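Local structure of ribonuclease VapC5 (Mycobacterium tuberculosis, 3DBO) at residues A98-H103 with A143-I148; I102-S107 with F136-G141. The protein is the probable toxin of a type II toxin-antitoxin pair with the antitoxin VapB5, a PIN-family, magnesium-dependent ribonuclease whose limited activity is seen in the toxin-antitoxin complex. All coordinates share one frame; numbering follows the deposited sequence.

Contact 1 (A98-H103 with A143-I148); sequences ARLRIH and ASVEII. With NA (sodium ion), chain D.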
loop_
_atom_site.group_PDB
_atom_site.type_symbol
_atom_site.label_atom_id
_atom_site.label_comp_id
_atom_site.label_asym_id
_atom_site.label_seq_id
_atom_site.Cartn_x
_atom_site.Cartn_y
_atom_site.Cartn_z
ATOM N N ALA B 98 8.871 -8.451 -12.534
ATOM C CA ALA B 98 8.970 -8.858 -13.939
ATOM C C ALA B 98 7.949 -9.960 -14.291
ATOM O O ALA B 98 7.301 -9.881 -15.331
ATOM C CB ALA B 98 10.421 -9.324 -14.268
ATOM N N ARG B 99 7.851 -10.990 -13.454
ATOM C CA ARG B 99 6.899 -12.090 -13.663
ATOM C C ARG B 99 5.463 -11.557 -13.701
ATOM O O ARG B 99 4.701 -11.870 -14.622
ATOM C CB ARG B 99 7.027 -13.146 -12.547
ATOM C CG ARG B 99 6.147 -14.378 -12.764
ATOM C CD ARG B 99 6.517 -15.564 -11.859
ATOM N NE ARG B 99 5.788 -16.759 -12.299
ATOM C CZ ARG B 99 6.176 -18.019 -12.100
ATOM N NH1 ARG B 99 7.312 -18.288 -11.466
ATOM N NH2 ARG B 99 5.422 -19.022 -12.560
ATOM N N LEU B 100 5.114 -10.755 -12.700
ATOM C CA LEU B 100 3.755 -10.186 -12.619
ATOM C C LEU B 100 3.460 -9.244 -13.786
ATOM O O LEU B 100 2.362 -9.261 -14.355
ATOM C CB LEU B 100 3.515 -9.510 -11.256
ATOM C CG LEU B 100 3.649 -10.401 -10.012
ATOM C CD1 LEU B 100 3.456 -9.572 -8.743
ATOM C CD2 LEU B 100 2.680 -11.594 -10.060
ATOM N N ARG B 101 4.447 -8.434 -14.165
ATOM C CA ARG B 101 4.314 -7.534 -15.307
ATOM C C ARG B 101 4.045 -8.267 -16.625
ATOM O O ARG B 101 3.188 -7.840 -17.411
ATOM C CB ARG B 101 5.550 -6.616 -15.458
ATOM C CG ARG B 101 5.414 -5.547 -16.547
ATOM C CD ARG B 101 4.309 -4.567 -16.230
ATOM N NE ARG B 101 3.853 -3.798 -17.394
ATOM C CZ ARG B 101 2.862 -4.165 -18.210
ATOM N NH1 ARG B 101 2.229 -5.303 -18.035
ATOM N NH2 ARG B 101 2.501 -3.369 -19.215
ATOM N N ILE B 102 4.761 -9.355 -16.874
ATOM C CA ILE B 102 4.507 -10.097 -18.124
ATOM C C ILE B 102 3.130 -10.807 -18.068
ATOM O O ILE B 102 2.394 -10.801 -19.058
ATOM C CB ILE B 102 5.654 -11.105 -18.431
ATOM C CG1 ILE B 102 6.819 -10.363 -19.053
ATOM C CG2 ILE B 102 5.257 -12.122 -19.512
ATOM C CD1 ILE B 102 6.551 -9.987 -20.473
ATOM N N HIS B 103 2.777 -11.337 -16.900
ATOM C CA HIS B 103 1.449 -11.917 -16.680
ATOM C C HIS B 103 0.359 -10.927 -17.127
ATOM O O HIS B 103 -0.515 -11.275 -17.942
ATOM C CB HIS B 103 1.294 -12.325 -15.209
ATOM C CG HIS B 103 -0.013 -12.988 -14.894
ATOM N ND1 HIS B 103 -0.327 -14.257 -15.333
ATOM C CD2 HIS B 103 -1.078 -12.561 -14.174
ATOM C CE1 HIS B 103 -1.534 -14.581 -14.898
ATOM N NE2 HIS B 103 -2.015 -13.567 -14.202
ATOM N N ALA B 143 0.690 -16.559 -9.255
ATOM C CA ALA B 143 1.391 -17.219 -8.161
ATOM C C ALA B 143 1.976 -16.219 -7.157
ATOM O O ALA B 143 2.440 -15.120 -7.512
ATOM C CB ALA B 143 2.460 -18.226 -8.661
ATOM N N SER B 144 1.897 -16.631 -5.901
ATOM C CA SER B 144 2.293 -15.867 -4.741
ATOM C C SER B 144 1.433 -14.632 -4.463
ATOM O O SER B 144 1.660 -13.987 -3.455
ATOM C CB SER B 144 3.792 -15.521 -4.791
ATOM O OG SER B 144 4.522 -16.730 -4.962
ATOM N N VAL B 145 0.449 -14.327 -5.323
ATOM C CA VAL B 145 -0.431 -13.140 -5.111
ATOM C C VAL B 145 -1.651 -13.508 -4.252
ATOM O O VAL B 145 -2.377 -14.445 -4.579
ATOM C CB VAL B 145 -0.860 -12.465 -6.451
ATOM C CG1 VAL B 145 -1.923 -11.348 -6.222
ATOM C CG2 VAL B 145 0.405 -11.876 -7.166
ATOM N N GLU B 146 -1.848 -12.800 -3.138
ATOM C CA GLU B 146 -3.127 -12.887 -2.399
ATOM C C GLU B 146 -3.524 -11.452 -2.059
ATOM O O GLU B 146 -2.718 -10.701 -1.511
ATOM C CB GLU B 146 -2.878 -13.722 -1.114
ATOM C CG GLU B 146 -3.996 -13.806 -0.043
ATOM C CD GLU B 146 -3.524 -14.462 1.283
ATOM O OE1 GLU B 146 -2.405 -15.003 1.345
ATOM O OE2 GLU B 146 -4.276 -14.433 2.281
ATOM N N ILE B 147 -4.731 -11.058 -2.455
ATOM C CA ILE B 147 -5.238 -9.708 -2.231
ATOM C C ILE B 147 -6.350 -9.787 -1.159
ATOM O O ILE B 147 -7.222 -10.623 -1.266
ATOM C CB ILE B 147 -5.841 -9.124 -3.526
ATOM C CG1 ILE B 147 -4.775 -9.142 -4.655
ATOM C CG2 ILE B 147 -6.359 -7.687 -3.327
ATOM C CD1 ILE B 147 -3.437 -8.405 -4.246
ATOM N N ILE B 148 -6.287 -8.920 -0.151
ATOM C CA ILE B 148 -7.307 -8.858 0.910
ATOM C C ILE B 148 -7.918 -7.465 0.893
ATOM O O ILE B 148 -7.243 -6.481 1.174
ATOM C CB ILE B 148 -6.692 -9.203 2.285
ATOM C CG1 ILE B 148 -6.103 -10.615 2.259
ATOM C CG2 ILE B 148 -7.746 -9.078 3.425
ATOM C CD1 ILE B 148 -5.219 -10.961 3.471
HETATM NA NA NA D . 0.680 -11.554 -2.340
HETATM O O HOH W 1 1.016 -9.619 -4.246
#
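L100, on the inner face of helix 91-107, meets V145 in the run that leads into strand 147-149, the outermost strand of the PIN-domain sheet within this chain. The tight part of the contact is a small methyl cluster: CD2 of L100 lies 3.7 Å from CG2 of V145, and CD1 of L100 approaches the same methyl at 4.1 Å. One valine branch therefore faces the fork of the leucine, the two side chains crossing obliquely. V145 turns CG1 anti to its own nitrogen (chi1 172°), which leaves CG2 as the branch directed at the helix. L100 also packs on L116 of helix 113-124, so the leucine lies between that helix and the loop leading into strand 147-149.

Toward A143 the packing slackens. CD2 of L100 is 4.4 Å from the carbonyl O of A143, and the side chains of R99 and A143, both exposed, come only loosely near the opposite segment. Beside V145, the carbonyl of S144 is used to bind a sodium ion: S144 O lies 2.9 Å from the metal and water 1 lies 2.7 Å from it, and L127 O also coordinates it. S144 reaches this position with positive phi (67°), in a bend just before V145.

No hydrogen bond joins 98-103 to 143-148, and the area buried between them is small, 118 Å². The chemistry is thus divided: the direct contact is almost wholly aliphatic, while carbonyl-to-sodium coordination links segment 143-148 to the loop that follows helix 113-124.

Contact 2 (I102-S107 with F136-G141); sequences IHLAES and FAALDG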
loop_
_atom_site.group_PDB
_atom_site.type_symbol
_atom_site.label_atom_id
_atom_site.label_comp_id
_atom_site.label_asym_id
_atom_site.label_seq_id
_atom_site.Cartn_x
_atom_site.Cartn_y
_atom_site.Cartn_z
ATOM N N ILE B 102 4.761 -9.355 -16.874
ATOM C CA ILE B 102 4.507 -10.097 -18.124
ATOM C C ILE B 102 3.130 -10.807 -18.068
ATOM O O ILE B 102 2.394 -10.801 -19.058
ATOM C CB ILE B 102 5.654 -11.105 -18.431
ATOM C CG1 ILE B 102 6.819 -10.363 -19.053
ATOM C CG2 ILE B 102 5.257 -12.122 -19.512
ATOM C CD1 ILE B 102 6.551 -9.987 -20.473
ATOM N N HIS B 103 2.777 -11.337 -16.900
ATOM C CA HIS B 103 1.449 -11.917 -16.680
ATOM C C HIS B 103 0.359 -10.927 -17.127
ATOM O O HIS B 103 -0.515 -11.275 -17.942
ATOM C CB HIS B 103 1.294 -12.325 -15.209
ATOM C CG HIS B 103 -0.013 -12.988 -14.894
ATOM N ND1 HIS B 103 -0.327 -14.257 -15.333
ATOM C CD2 HIS B 103 -1.078 -12.561 -14.174
ATOM C CE1 HIS B 103 -1.534 -14.581 -14.898
ATOM N NE2 HIS B 103 -2.015 -13.567 -14.202
ATOM N N LEU B 104 0.444 -9.685 -16.650
ATOM C CA LEU B 104 -0.497 -8.629 -17.056
ATOM C C LEU B 104 -0.452 -8.292 -18.556
ATOM O O LEU B 104 -1.508 -8.114 -19.179
ATOM C CB LEU B 104 -0.285 -7.364 -16.224
ATOM C CG LEU B 104 -0.658 -7.474 -14.745
ATOM C CD1 LEU B 104 0.041 -6.326 -13.951
ATOM C CD2 LEU B 104 -2.183 -7.453 -14.561
ATOM N N ALA B 105 0.751 -8.232 -19.139
ATOM C CA ALA B 105 0.897 -7.846 -20.557
ATOM C C ALA B 105 0.201 -8.864 -21.448
ATOM O O ALA B 105 -0.501 -8.503 -22.407
ATOM C CB ALA B 105 2.347 -7.739 -20.933
ATOM N N GLU B 106 0.371 -10.135 -21.095
ATOM C CA GLU B 106 -0.204 -11.242 -21.853
ATOM C C GLU B 106 -1.723 -11.240 -21.801
ATOM O O GLU B 106 -2.368 -11.500 -22.813
ATOM C CB GLU B 106 0.329 -12.585 -21.352
ATOM C CG GLU B 106 1.794 -12.803 -21.625
ATOM C CD GLU B 106 2.075 -14.222 -22.061
ATOM O OE1 GLU B 106 1.461 -15.169 -21.508
ATOM O OE2 GLU B 106 2.906 -14.387 -22.974
ATOM N N SER B 107 -2.278 -10.928 -20.625
ATOM C CA SER B 107 -3.725 -10.939 -20.395
ATOM C C SER B 107 -4.372 -9.654 -20.894
ATOM O O SER B 107 -5.598 -9.569 -21.036
ATOM C CB SER B 107 -4.008 -11.093 -18.902
ATOM O OG SER B 107 -3.541 -9.963 -18.186
ATOM N N PHE B 136 -5.695 -4.014 -7.321
ATOM C CA PHE B 136 -4.879 -5.225 -7.316
ATOM C C PHE B 136 -5.653 -6.402 -7.881
ATOM O O PHE B 136 -5.100 -7.475 -8.109
ATOM C CB PHE B 136 -4.415 -5.503 -5.902
ATOM C CG PHE B 136 -3.428 -4.504 -5.383
ATOM C CD1 PHE B 136 -2.065 -4.700 -5.575
ATOM C CD2 PHE B 136 -3.852 -3.360 -4.714
ATOM C CE1 PHE B 136 -1.149 -3.785 -5.091
ATOM C CE2 PHE B 136 -2.932 -2.428 -4.245
ATOM C CZ PHE B 136 -1.573 -2.649 -4.420
ATOM N N ALA B 137 -6.945 -6.170 -8.122
ATOM C CA ALA B 137 -7.878 -7.164 -8.661
ATOM C C ALA B 137 -7.380 -7.868 -9.897
ATOM O O ALA B 137 -7.572 -9.076 -10.044
ATOM C CB ALA B 137 -9.225 -6.513 -8.950
ATOM N N ALA B 138 -6.716 -7.131 -10.783
ATOM C CA ALA B 138 -6.215 -7.702 -12.024
ATOM C C ALA B 138 -5.210 -8.847 -11.840
ATOM O O ALA B 138 -4.962 -9.603 -12.763
ATOM C CB ALA B 138 -5.587 -6.614 -12.869
ATOM N N LEU B 139 -4.616 -8.940 -10.664
ATOM C CA LEU B 139 -3.583 -9.933 -10.368
ATOM C C LEU B 139 -4.097 -11.211 -9.689
ATOM O O LEU B 139 -3.319 -12.133 -9.420
ATOM C CB LEU B 139 -2.521 -9.288 -9.481
ATOM C CG LEU B 139 -1.621 -8.255 -10.163
ATOM C CD1 LEU B 139 -0.861 -7.456 -9.125
ATOM C CD2 LEU B 139 -0.651 -8.998 -11.060
ATOM N N ASP B 140 -5.399 -11.262 -9.390
ATOM C CA ASP B 140 -5.930 -12.401 -8.648
ATOM C C ASP B 140 -5.599 -13.723 -9.328
ATOM O O ASP B 140 -5.858 -13.894 -10.513
ATOM C CB ASP B 140 -7.461 -12.271 -8.479
ATOM C CG ASP B 140 -7.858 -11.212 -7.456
ATOM O OD1 ASP B 140 -7.065 -10.899 -6.538
ATOM O OD2 ASP B 140 -8.983 -10.702 -7.584
ATOM N N GLY B 141 -5.017 -14.644 -8.571
ATOM C CA GLY B 141 -4.679 -15.968 -9.092
ATOM C C GLY B 141 -3.240 -16.115 -9.554
ATOM O O GLY B 141 -2.766 -17.232 -9.743
HETATM O O HOH W 2 -4.358 -13.623 -12.841
#
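Water 2 bridges H103 and D140, lying 2.7 Å from NE2 of H103 and donating a hydrogen bond to D140 O at 2.8 Å. It joins the last turns of helix 91-107 to D140, just after the short 3-10 turn 137-139, in the PIN-domain connection between parallel strands 129-131 and 147-149. The water sits at the edge of the imidazole, in the ring plane; with chi1 at -177°, H103 extends its ring from the helix toward the turn.

Beside this bridge the contact is aliphatic and buried. The two leucines, L104 and L139, cross at about a right angle, and both also touch helix 113-124, L104 through L116 and L139 through A119. L139 N bonds to F136 O and D140 N to A137 O, giving the turn its shape, and G141 follows at positive phi (97°).

L104 divides its branches between two partners in the turn. Its CG and CD1 both meet the CD2 methyl of L139, each at 4.0 Å, whereas CD2 of L104 packs on CB of A138 at 3.9 Å.

Contacts 1 and 2 lie side by side, their centres 7 Å apart, and both start from helix 91-107, sharing I102 and H103. Along the chain the helix comes first, then helix 113-124 and strand 129-131, next the turn at 136-141, and finally 143-148 with strand 147-149. The two later segments touch each other, V145 and I147 meeting L139, D140 and F136, while CB of L100 in contact 1 lies 4.2 Å from CD2 of L139 in contact 2. In both contacts the helix packs against the C-terminal portion of the PIN domain, and the side chain of L139 is about 7 Å from that of D115, a predicted magnesium ligand.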